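RimK domain protein ATP-grasp (Sphaerobacter thermophilus, PDB 5I47) probably binds ATP and metal as a ligase of the RimK-like ATP-grasp family, and may act in lysine biosynthesis. Local coordinates at residues R13-E18 and L56-A61; A86-L89 and M93-L96; V106-V111 and A123-P128; V181-A186 and A221-I226; A252-F257 and V265-M270. One frame throughout, in Å; residues are numbered along the deposited sequence.

Contacts 1, 4 and 5 are buried, whereas contacts 2 and 3 are partly buried and reach the second subunit. Contact 1 lies in the preATP-grasp domain and is a salt-bridge network. Contact 5 adjoins it in the ATP-grasp part, where R58 holds backbone oxygens of 252-257, but its own packing is apolar. Contacts 4 and 5 both reach the five-stranded antiparallel sheet. Contact 2 is apolar too, joins two successive helices, and touches contact 3 through M93 and L96. Contact 3 lies farthest from the chain centre and is again ionic, with exposed glutamates around one arginine. Contacts 1 and 3 are on opposite sides of that centre, about 34 Å apart between centres.

Contact 1: residues R13-E18 and L56-A61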
# COMPACT_ATOMS: atom_id res chain seq x y z
N ARG B 13 19.40 10.56 10.73
CA ARG B 13 20.39 11.35 11.46
C ARG B 13 19.72 11.95 12.68
O ARG B 13 18.52 12.26 12.67
CB ARG B 13 21.00 12.44 10.58
CG ARG B 13 19.99 13.41 9.98
CD ARG B 13 20.68 14.39 9.05
NE ARG B 13 20.10 15.72 9.16
CZ ARG B 13 20.43 16.60 10.10
NH1 ARG B 13 21.34 16.29 11.02
NH2 ARG B 13 19.84 17.79 10.13
N LEU B 14 20.51 12.11 13.74
CA LEU B 14 20.00 12.64 15.01
C LEU B 14 19.81 14.15 14.90
O LEU B 14 20.75 14.88 14.60
CB LEU B 14 20.96 12.30 16.15
CG LEU B 14 21.24 10.82 16.39
CD1 LEU B 14 22.20 10.64 17.55
CD2 LEU B 14 19.94 10.06 16.66
N ARG B 15 18.58 14.60 15.15
CA ARG B 15 18.26 16.01 15.26
C ARG B 15 17.89 16.32 16.72
O ARG B 15 18.14 15.50 17.62
CB ARG B 15 17.15 16.38 14.28
CG ARG B 15 17.52 16.25 12.82
CD ARG B 15 16.28 16.35 11.94
NE ARG B 15 15.21 15.48 12.44
CZ ARG B 15 14.09 15.92 13.00
NH1 ARG B 15 13.87 17.22 13.14
NH2 ARG B 15 13.18 15.05 13.42
N VAL B 16 17.28 17.48 16.94
CA VAL B 16 16.97 17.92 18.30
C VAL B 16 16.02 16.94 18.98
O VAL B 16 16.23 16.55 20.14
CB VAL B 16 16.39 19.35 18.28
CG1 VAL B 16 15.71 19.67 19.60
CG2 VAL B 16 17.49 20.36 18.01
N GLU B 17 14.96 16.53 18.28
CA GLU B 17 14.01 15.59 18.87
C GLU B 17 14.68 14.26 19.21
O GLU B 17 14.38 13.65 20.23
CB GLU B 17 12.83 15.37 17.93
CG GLU B 17 11.89 16.56 17.80
CD GLU B 17 12.31 17.52 16.71
OE1 GLU B 17 13.41 17.34 16.14
OE2 GLU B 17 11.53 18.46 16.41
N GLU B 18 15.63 13.82 18.37
CA GLU B 18 16.27 12.53 18.60
C GLU B 18 17.16 12.55 19.84
O GLU B 18 17.21 11.57 20.58
CB GLU B 18 17.08 12.12 17.36
CG GLU B 18 16.25 11.44 16.28
CD GLU B 18 15.25 12.37 15.62
OE1 GLU B 18 15.68 13.41 15.08
OE2 GLU B 18 14.04 12.07 15.65
N LEU B 56 11.57 2.83 17.56
CA LEU B 56 10.73 4.02 17.47
C LEU B 56 10.99 4.68 16.13
O LEU B 56 12.09 5.19 15.89
CB LEU B 56 11.02 4.98 18.63
CG LEU B 56 10.31 6.34 18.63
CD1 LEU B 56 8.80 6.17 18.63
CD2 LEU B 56 10.76 7.15 19.83
N ASP B 57 10.00 4.65 15.24
CA ASP B 57 10.17 5.21 13.91
C ASP B 57 10.11 6.73 14.00
O ASP B 57 9.07 7.31 14.32
CB ASP B 57 9.09 4.68 12.96
CG ASP B 57 9.42 4.93 11.50
OD1 ASP B 57 10.06 5.96 11.20
OD2 ASP B 57 9.04 4.11 10.66
N ARG B 58 11.24 7.38 13.71
CA ARG B 58 11.37 8.83 13.75
C ARG B 58 11.30 9.45 12.36
O ARG B 58 11.69 10.61 12.19
CB ARG B 58 12.67 9.22 14.45
CG ARG B 58 12.77 8.73 15.88
CD ARG B 58 11.85 9.51 16.80
NE ARG B 58 11.98 10.94 16.56
CZ ARG B 58 10.97 11.74 16.21
NH1 ARG B 58 9.75 11.25 16.09
NH2 ARG B 58 11.19 13.03 16.00
N GLY B 59 10.82 8.71 11.37
CA GLY B 59 10.75 9.18 10.01
C GLY B 59 9.33 9.52 9.58
O GLY B 59 8.35 9.23 10.26
N GLU B 60 9.26 10.17 8.42
CA GLU B 60 7.98 10.47 7.79
C GLU B 60 7.23 9.18 7.48
O GLU B 60 7.82 8.18 7.06
CB GLU B 60 8.21 11.28 6.50
CG GLU B 60 6.95 11.75 5.78
CD GLU B 60 7.20 12.05 4.31
OE1 GLU B 60 8.31 11.74 3.80
OE2 GLU B 60 6.29 12.60 3.65
N ALA B 61 5.92 9.18 7.72
CA ALA B 61 5.12 7.98 7.52
C ALA B 61 4.96 7.69 6.04
O ALA B 61 4.40 8.51 5.30
CB ALA B 61 3.76 8.14 8.19
O HOH W 1 14.14 12.87 12.01
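The guanidinium of R58 takes the carboxylate of E18 at its edge, with the two planes nearly coplanar, 19° apart. OE2 of E18 does the touching. It lies 2.5 Å from R58 NE, a salt bridge of doubtful exact length, is tilted from the guanidinium plane and is met nearly along its C-O axis. A second, weak bond runs from R58 NH2 to the same oxygen at 3.0 Å. E17 CB and R15 NH2 approach the R58 group obliquely, R15 NH2 standing 3.8 Å from R58 NH2. Bends at chi2 (-73°) and chi3 (-47°) bring NE of R58 round to E18 OE2. The other oxygen, E18 OE1, accepts from the backbone N of R15 at 3.1 Å, at the N-cap of helix 16-27. R15 NH1 is bridged to E17 OE1 at 3.0 Å, and R15 NH2 donates to a water. The contact joins the start of this helix to the end of strand 54-57 in the parallel sheet of the preATP-grasp domain. R58 also donates from NH1 to L254 O and from NH2 to V255 O. Two arginines and two glutamates thus form one network, in which the close like charges are probably balanced by the carboxylates.

Contact 2: residues A86-L89 and M93-L96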
# COMPACT_ATOMS: atom_id res chain seq x y z
N ALA B 86 0.92 2.80 11.68
CA ALA B 86 1.79 3.31 10.62
C ALA B 86 1.14 3.17 9.25
O ALA B 86 1.36 4.02 8.38
CB ALA B 86 3.13 2.58 10.65
N ARG B 87 0.33 2.13 9.04
CA ARG B 87 -0.38 2.00 7.78
C ARG B 87 -1.42 3.11 7.62
O ARG B 87 -1.61 3.64 6.52
CB ARG B 87 -1.04 0.62 7.67
CG ARG B 87 -0.25 -0.36 6.81
CD ARG B 87 -0.91 -1.73 6.73
NE ARG B 87 -0.33 -2.67 7.70
CZ ARG B 87 -0.96 -3.11 8.78
NH1 ARG B 87 -2.20 -2.70 9.04
NH2 ARG B 87 -0.36 -3.96 9.61
N LEU B 88 -2.11 3.48 8.71
CA LEU B 88 -3.10 4.55 8.62
C LEU B 88 -2.44 5.90 8.36
O LEU B 88 -3.04 6.77 7.72
CB LEU B 88 -3.95 4.60 9.89
CG LEU B 88 -4.96 3.48 10.13
CD1 LEU B 88 -5.85 3.82 11.29
CD2 LEU B 88 -5.78 3.21 8.88
N LEU B 89 -1.23 6.11 8.87
CA LEU B 89 -0.52 7.35 8.57
C LEU B 89 0.00 7.36 7.14
O LEU B 89 0.10 8.43 6.53
CB LEU B 89 0.64 7.54 9.55
CG LEU B 89 0.36 7.39 11.05
CD1 LEU B 89 1.63 7.55 11.86
CD2 LEU B 89 -0.68 8.39 11.49
N MSE B 93 -6.19 6.60 2.06
CA MSE B 93 -7.45 5.91 1.79
C MSE B 93 -7.92 5.12 3.01
O MSE B 93 -9.09 5.18 3.39
CB MSE B 93 -7.31 4.98 0.58
CG MSE B 93 -8.57 4.20 0.27
SE MSE B 93 -10.02 5.35 -0.37
CE MSE B 93 -11.29 5.16 1.11
N ALA B 94 -7.00 4.36 3.61
CA ALA B 94 -7.36 3.58 4.79
C ALA B 94 -7.70 4.48 5.97
O ALA B 94 -8.64 4.20 6.72
CB ALA B 94 -6.23 2.61 5.15
N LEU B 95 -6.94 5.57 6.14
CA LEU B 95 -7.25 6.54 7.18
C LEU B 95 -8.61 7.18 6.95
O LEU B 95 -9.40 7.35 7.88
CB LEU B 95 -6.17 7.61 7.24
CG LEU B 95 -6.40 8.75 8.24
CD1 LEU B 95 -6.45 8.22 9.67
CD2 LEU B 95 -5.31 9.81 8.10
N LEU B 96 -8.91 7.52 5.69
CA LEU B 96 -10.19 8.14 5.36
C LEU B 96 -11.36 7.22 5.71
O LEU B 96 -12.34 7.64 6.33
CB LEU B 96 -10.22 8.53 3.89
CG LEU B 96 -11.55 9.06 3.36
CD1 LEU B 96 -11.97 10.31 4.14
CD2 LEU B 96 -11.45 9.35 1.86
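L88 of helix 83-90 packs on A94 and L95 of helix 92-101, where two successive helices meet across a turn at D91. The CD2 methyl of L88 carries one half of the contact. It rests against the backbone of A94, 3.7 Å from A94 C, and touches the A94 CB methyl at 3.8 Å. CG of L88 stands beside the backbone N and anti to the carbonyl carbon (chi1 -71°), and the branch then reaches across to A94. The other half is made by the backbone of L88. Its carbonyl oxygen points into the side of L95, with L95 CB at 3.3 Å and L95 CD2 at 3.8 Å from L88 O. No hydrogen bond crosses between the segments. The two leucine side chains meet more loosely, L88 CB lying 4.4 Å from L95 CD1. The helix pair belongs to the RimK-like ATP-grasp part of the chain. L88 and L95 both press on L230 of helix 216-230, and L95 also reaches V251 of strand 246-253. At the turn, D91 OD1 accepts a hydrogen bond from A94 N, which ties the start of the second helix to the residue before it. M93, modelled as selenomethionine, and L96 point away from 86-89. They touch strand 109-112, and they pack on V67 and P44 of the second subunit respectively. In L95, CG lies anti to the backbone N (chi1 177°), with both methyls within 4.5 Å of L88.

Contact 3: residues V106-V111 and A123-P128; sequences VPETRV and AEIGYP
E124, near the end of helix 115-125, meets R110 of strand 109-112 in a salt bridge. Its chain is extended beyond CG and crosses that of R110 at about a right angle. The carboxylate is turned 85° from the guanidinium plane. R110 NH2 donates to E124 OE2 at 3.1 Å, coming from above the carboxylate plane, and OE2 lies near the guanidinium edge but tilted from its plane. A weak bond runs from R110 NE to E124 OE1, also 3.1 Å. I125 comes next and supplies the apolar part. Its CD1 sits 4.0 Å from R110 CG and 3.9 Å from the carbonyl oxygen of E108. CG1 lies beside the backbone N and chi2 is near 180°, which stretches this methyl out to the strand. At G126 the chain leaves the helix with a positive phi, and at P128, after a cis peptide bond, it pairs with F172. The strand is outermost within this chain in the four-stranded antiparallel sheet of one lobe of the ATP-grasp fold. Helix 115-125 packs over it, I125 also touching Q171 of strand 167-171. V111 carries the sheet on into a strand of the second subunit. On the strand side, R110 grips E108 end-on. E108 OE2 lies nearly in the guanidinium plane, 2.7 Å from R110 NH2 and 2.8 Å from R110 NH1. R110 therefore lies between two acids whose OE2 atoms, of E108 and E124, are 5.5 Å apart. Its positive charge probably eases their mutual repulsion, and the bonds to both acids should limit rotation of the guanidinium.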
# COMPACT_ATOMS: atom_id res chain seq x y z
N VAL B 106 -14.49 14.67 8.31
CA VAL B 106 -13.42 14.83 7.33
C VAL B 106 -13.96 15.61 6.15
O VAL B 106 -15.17 15.68 5.94
CB VAL B 106 -12.87 13.46 6.86
CG1 VAL B 106 -12.13 12.76 7.99
CG2 VAL B 106 -13.99 12.58 6.35
N PRO B 107 -13.08 16.23 5.36
CA PRO B 107 -13.55 17.00 4.21
C PRO B 107 -14.20 16.10 3.17
O PRO B 107 -13.93 14.90 3.08
CB PRO B 107 -12.28 17.64 3.65
CG PRO B 107 -11.32 17.62 4.77
CD PRO B 107 -11.62 16.38 5.54
N GLU B 108 -15.09 16.70 2.39
CA GLU B 108 -15.73 15.99 1.29
C GLU B 108 -14.66 15.46 0.35
O GLU B 108 -13.77 16.20 -0.08
CB GLU B 108 -16.70 16.91 0.56
CG GLU B 108 -17.64 16.20 -0.40
CD GLU B 108 -18.65 15.33 0.32
OE1 GLU B 108 -18.92 15.59 1.52
OE2 GLU B 108 -19.18 14.39 -0.30
N THR B 109 -14.72 14.17 0.04
CA THR B 109 -13.66 13.51 -0.70
C THR B 109 -14.25 12.58 -1.75
O THR B 109 -15.32 12.00 -1.55
CB THR B 109 -12.74 12.71 0.24
OG1 THR B 109 -12.24 13.59 1.26
CG2 THR B 109 -11.56 12.11 -0.51
N ARG B 110 -13.56 12.48 -2.88
CA ARG B 110 -13.87 11.50 -3.91
C ARG B 110 -12.61 10.72 -4.26
O ARG B 110 -11.52 11.29 -4.36
CB ARG B 110 -14.43 12.16 -5.18
CG ARG B 110 -15.78 12.81 -4.99
CD ARG B 110 -16.82 11.81 -4.54
NE ARG B 110 -18.10 12.46 -4.22
CZ ARG B 110 -18.34 13.10 -3.08
NH1 ARG B 110 -17.41 13.18 -2.14
NH2 ARG B 110 -19.53 13.66 -2.89
N VAL B 111 -12.77 9.42 -4.46
CA VAL B 111 -11.68 8.55 -4.90
C VAL B 111 -11.79 8.42 -6.41
O VAL B 111 -12.75 7.84 -6.92
CB VAL B 111 -11.73 7.18 -4.20
CG1 VAL B 111 -10.41 6.45 -4.37
CG2 VAL B 111 -12.08 7.35 -2.73
N ALA B 123 -16.08 18.91 -10.59
CA ALA B 123 -17.35 19.54 -10.92
C ALA B 123 -18.34 19.40 -9.78
O ALA B 123 -19.07 20.34 -9.46
CB ALA B 123 -17.91 18.95 -12.21
N GLU B 124 -18.38 18.22 -9.14
CA GLU B 124 -19.34 17.98 -8.08
C GLU B 124 -18.96 18.72 -6.80
O GLU B 124 -19.81 19.36 -6.16
CB GLU B 124 -19.46 16.48 -7.81
CG GLU B 124 -20.31 16.15 -6.61
CD GLU B 124 -20.21 14.70 -6.20
OE1 GLU B 124 -19.24 14.04 -6.64
OE2 GLU B 124 -21.09 14.23 -5.45
N ILE B 125 -17.70 18.63 -6.40
CA ILE B 125 -17.26 19.28 -5.16
C ILE B 125 -17.18 20.79 -5.35
O ILE B 125 -17.58 21.57 -4.47
CB ILE B 125 -15.92 18.70 -4.70
CG1 ILE B 125 -16.07 17.22 -4.33
CG2 ILE B 125 -15.36 19.49 -3.53
CD1 ILE B 125 -14.78 16.57 -3.88
N GLY B 126 -16.68 21.23 -6.50
CA GLY B 126 -16.50 22.65 -6.76
C GLY B 126 -15.18 23.15 -6.23
O GLY B 126 -14.70 22.66 -5.20
N TYR B 127 -14.57 24.11 -6.92
CA TYR B 127 -13.29 24.67 -6.50
C TYR B 127 -13.39 25.44 -5.18
O TYR B 127 -14.43 26.03 -4.89
CB TYR B 127 -12.74 25.58 -7.59
CG TYR B 127 -12.41 24.86 -8.88
CD1 TYR B 127 -11.22 24.17 -9.02
CD2 TYR B 127 -13.30 24.88 -9.95
CE1 TYR B 127 -10.91 23.51 -10.20
CE2 TYR B 127 -13.00 24.23 -11.13
CZ TYR B 127 -11.80 23.55 -11.25
OH TYR B 127 -11.51 22.89 -12.42
N PRO B 128 -12.30 25.45 -4.38
CA PRO B 128 -11.05 24.74 -4.64
C PRO B 128 -11.04 23.32 -4.09
O PRO B 128 -11.91 22.97 -3.29
CB PRO B 128 -10.01 25.61 -3.92
CG PRO B 128 -10.76 26.10 -2.72
CD PRO B 128 -12.21 26.28 -3.16

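Contact 4: residues V181-A186 and A221-I226; sequences VRLVVA and ALAERI
L183 has CG beside its backbone N (chi1 -52°) and CD1 extended from CA (chi2 175°), which carries the CD1 methyl out to A223 and its neighbours on helix 216-230. This is a helix laid on one face of a beta sheet. The sheet is the five-stranded antiparallel one of the ATP-grasp part, and strand 180-187 is its middle strand. The axes of the two short segments pass 9.6 Å apart with 47° between their directions. That is a usual spacing for a helix on a sheet. The nearest approach is made by a small residue. L183 CD1 lies 3.8 Å from A223 CB and 4.0 Å from A223 CA. The methyls of two larger residues close in as well. L222 CD2 is 4.3 Å from L183 CD1, and L222 and I226 lie one helical turn apart. V185 also points toward the helix and meets I227, while L183 further touches L219 and V239. No hydrogen bond crosses between the segments, so the contact is apolar packing. V184 points away from the helix and touches L254 and E194. R182 is likewise turned from the helix. It forms a salt bridge with E194, a cation-pi contact with Y209 and probably a hydrogen bond to D256 O. The strand thus separates an apolar face under the helix from a face that bears a charged side chain. The same methyl, L183 CD1, also lies 4.4 Å from I226 CD1.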
# COMPACT_ATOMS: atom_id res chain seq x y z
N VAL B 181 -4.82 23.98 13.12
CA VAL B 181 -4.55 23.34 14.40
C VAL B 181 -3.83 22.01 14.18
O VAL B 181 -4.06 21.32 13.18
CB VAL B 181 -5.86 23.16 15.19
CG1 VAL B 181 -5.65 22.33 16.44
CG2 VAL B 181 -6.43 24.53 15.56
N ARG B 182 -2.96 21.67 15.12
CA ARG B 182 -2.20 20.42 15.10
C ARG B 182 -2.31 19.77 16.47
O ARG B 182 -1.77 20.31 17.45
CB ARG B 182 -0.74 20.68 14.72
CG ARG B 182 0.16 19.48 14.81
CD ARG B 182 1.56 19.92 15.22
NE ARG B 182 2.57 18.95 14.81
CZ ARG B 182 3.81 18.93 15.29
NH1 ARG B 182 4.18 19.81 16.21
NH2 ARG B 182 4.67 18.01 14.87
N LEU B 183 -3.00 18.64 16.55
CA LEU B 183 -3.19 17.91 17.80
C LEU B 183 -2.04 16.93 17.97
O LEU B 183 -1.91 15.97 17.20
CB LEU B 183 -4.52 17.17 17.82
CG LEU B 183 -5.80 17.94 17.49
CD1 LEU B 183 -6.99 16.99 17.45
CD2 LEU B 183 -6.04 19.05 18.50
N VAL B 184 -1.21 17.15 18.99
CA VAL B 184 -0.02 16.32 19.22
C VAL B 184 -0.38 15.21 20.21
O VAL B 184 -0.69 15.48 21.37
CB VAL B 184 1.15 17.16 19.75
CG1 VAL B 184 2.31 16.25 20.13
CG2 VAL B 184 1.58 18.18 18.71
N VAL B 185 -0.32 13.97 19.74
CA VAL B 185 -0.54 12.80 20.58
C VAL B 185 0.81 12.14 20.82
O VAL B 185 1.43 11.63 19.88
CB VAL B 185 -1.54 11.82 19.95
CG1 VAL B 185 -1.77 10.62 20.86
CG2 VAL B 185 -2.85 12.53 19.64
N ALA B 186 1.27 12.17 22.06
CA ALA B 186 2.58 11.63 22.43
C ALA B 186 2.38 10.34 23.22
O ALA B 186 2.66 10.26 24.42
CB ALA B 186 3.38 12.67 23.23
N ALA B 221 -11.53 17.19 23.28
CA ALA B 221 -12.53 16.14 23.11
C ALA B 221 -12.34 15.41 21.79
O ALA B 221 -12.47 14.18 21.73
CB ALA B 221 -13.94 16.73 23.21
N LEU B 222 -12.02 16.15 20.73
CA LEU B 222 -11.77 15.52 19.43
C LEU B 222 -10.54 14.62 19.49
O LEU B 222 -10.57 13.49 19.00
CB LEU B 222 -11.61 16.60 18.36
CG LEU B 222 -11.35 16.15 16.92
CD1 LEU B 222 -12.52 15.34 16.40
CD2 LEU B 222 -11.08 17.35 16.02
N ALA B 223 -9.45 15.11 20.09
CA ALA B 223 -8.25 14.30 20.20
C ALA B 223 -8.48 13.04 21.02
O ALA B 223 -7.88 12.00 20.75
CB ALA B 223 -7.11 15.11 20.80
N GLU B 224 -9.36 13.12 22.03
CA GLU B 224 -9.62 11.96 22.87
C GLU B 224 -10.43 10.90 22.12
O GLU B 224 -10.22 9.70 22.34
CB GLU B 224 -10.32 12.39 24.15
CG GLU B 224 -9.40 13.13 25.11
CD GLU B 224 -10.10 13.65 26.34
OE1 GLU B 224 -11.34 13.56 26.42
OE2 GLU B 224 -9.39 14.15 27.25
N ARG B 225 -11.34 11.32 21.25
CA ARG B 225 -12.03 10.36 20.40
C ARG B 225 -11.08 9.73 19.40
O ARG B 225 -11.16 8.53 19.12
CB ARG B 225 -13.19 11.02 19.67
CG ARG B 225 -14.31 11.50 20.56
CD ARG B 225 -15.50 11.88 19.71
NE ARG B 225 -15.95 10.75 18.90
CZ ARG B 225 -16.61 10.87 17.76
NH1 ARG B 225 -16.90 12.07 17.28
NH2 ARG B 225 -16.98 9.79 17.09
N ILE B 226 -10.17 10.53 18.84
CA ILE B 226 -9.21 10.01 17.87
C ILE B 226 -8.33 8.95 18.51
O ILE B 226 -8.10 7.88 17.93
CB ILE B 226 -8.39 11.16 17.27
CG1 ILE B 226 -9.28 12.03 16.37
CG2 ILE B 226 -7.19 10.62 16.51
CD1 ILE B 226 -8.59 13.26 15.83

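Contact 5: residues A252-F257 and V265-M270; sequences ANLVDF and VDVAGM
The backbone N of V267, the residue on which F257 packs, donates to V265 O at 2.7 Å. This bond closes an inverse gamma turn centred on D266. D266 is the N-cap of helix 267-275, and its OD1 accepts from G269 N at 3.0 Å, met from well above the carboxylate plane. The contact proper is apolar. V267 CG1 lies against the root of the phenyl group, 3.6 Å from F257 CG and equally close to F257 CB. V267 CB also meets F257 CD1 at 3.7 Å, the two side chains running alongside one another and pointing opposite ways. Farther along the ring, CE1 of F257 reaches A268 CB at 4.0 Å. CG of F257 stands between the backbone N and the carbonyl carbon (chi1 56°), which turns the ring toward the helix. L254 adds its CD2, 4.1 Å from V267 CG1. L254 is itself the centre of an inverse gamma turn, just after strand 246-253. The contact joins the end of this edge strand to helix 267-275, the last helix of the chain. Helix 16-27 of the preATP-grasp domain also packs here, with E17 and L21 on F257 and L20 on A268. Polar bonds thus shape each segment and hydrophobic packing joins them, while the D266 carboxylate at the helix start probably interacts favourably with the helix dipole.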
# COMPACT_ATOMS: atom_id res chain seq x y z
N ALA B 252 -0.16 12.42 10.71
CA ALA B 252 1.23 12.14 10.35
C ALA B 252 1.99 11.67 11.58
O ALA B 252 1.52 11.80 12.71
CB ALA B 252 1.91 13.36 9.74
N ASN B 253 3.18 11.14 11.35
CA ASN B 253 4.04 10.72 12.45
C ASN B 253 4.55 11.94 13.21
O ASN B 253 4.80 13.00 12.63
CB ASN B 253 5.22 9.90 11.93
CG ASN B 253 5.96 9.17 13.04
OD1 ASN B 253 5.40 8.90 14.09
ND2 ASN B 253 7.22 8.84 12.80
N LEU B 254 4.70 11.79 14.53
CA LEU B 254 5.19 12.88 15.37
C LEU B 254 6.69 13.03 15.16
O LEU B 254 7.52 12.50 15.91
CB LEU B 254 4.85 12.63 16.84
CG LEU B 254 5.18 13.80 17.77
CD1 LEU B 254 4.40 15.04 17.37
CD2 LEU B 254 4.91 13.44 19.22
N VAL B 255 7.04 13.76 14.11
CA VAL B 255 8.44 13.99 13.77
C VAL B 255 8.97 15.25 14.44
O VAL B 255 10.06 15.25 15.01
CB VAL B 255 8.61 14.06 12.24
CG1 VAL B 255 10.04 14.44 11.88
CG2 VAL B 255 8.24 12.73 11.60
N ASP B 256 8.20 16.33 14.40
CA ASP B 256 8.58 17.61 14.99
C ASP B 256 7.80 17.82 16.28
O ASP B 256 6.61 18.14 16.24
CB ASP B 256 8.33 18.76 14.02
CG ASP B 256 8.69 18.42 12.60
OD1 ASP B 256 9.78 17.84 12.37
OD2 ASP B 256 7.88 18.73 11.69
N PHE B 257 8.46 17.63 17.42
CA PHE B 257 7.93 18.10 18.70
C PHE B 257 8.90 19.07 19.36
O PHE B 257 8.97 19.17 20.59
CB PHE B 257 7.57 16.94 19.63
CG PHE B 257 8.71 15.99 19.90
CD1 PHE B 257 9.54 16.17 20.99
CD2 PHE B 257 8.90 14.88 19.10
CE1 PHE B 257 10.56 15.28 21.26
CE2 PHE B 257 9.93 13.99 19.36
CZ PHE B 257 10.76 14.19 20.44
N VAL B 265 6.61 21.17 27.97
CA VAL B 265 5.90 19.90 27.83
C VAL B 265 6.92 18.80 27.55
O VAL B 265 7.62 18.83 26.54
CB VAL B 265 4.85 19.99 26.71
CG1 VAL B 265 4.08 18.68 26.61
CG2 VAL B 265 3.91 21.16 26.95
N ASP B 266 7.00 17.83 28.46
CA ASP B 266 8.00 16.76 28.36
C ASP B 266 7.54 15.73 27.33
O ASP B 266 7.20 14.59 27.64
CB ASP B 266 8.22 16.13 29.73
CG ASP B 266 9.33 15.11 29.74
OD1 ASP B 266 10.17 15.13 28.81
OD2 ASP B 266 9.38 14.29 30.68
N VAL B 267 7.54 16.16 26.06
CA VAL B 267 7.06 15.29 24.99
C VAL B 267 7.94 14.06 24.87
O VAL B 267 7.44 12.93 24.73
CB VAL B 267 7.00 16.06 23.65
CG1 VAL B 267 6.44 15.16 22.56
CG2 VAL B 267 6.16 17.32 23.80
N ALA B 268 9.26 14.24 24.92
CA ALA B 268 10.18 13.11 24.81
C ALA B 268 9.99 12.13 25.96
O ALA B 268 10.11 10.91 25.78
CB ALA B 268 11.62 13.61 24.75
N GLY B 269 9.70 12.64 27.16
CA GLY B 269 9.48 11.75 28.29
C GLY B 269 8.25 10.89 28.12
O GLY B 269 8.27 9.69 28.39
N MSE B 270 7.16 11.49 27.65
CA MSE B 270 5.92 10.76 27.40
C MSE B 270 6.11 9.67 26.35
O MSE B 270 5.58 8.57 26.48
CB MSE B 270 4.82 11.72 26.96
CG MSE B 270 4.54 12.83 27.95
SE MSE B 270 3.31 14.15 27.23
CE MSE B 270 1.76 12.99 26.95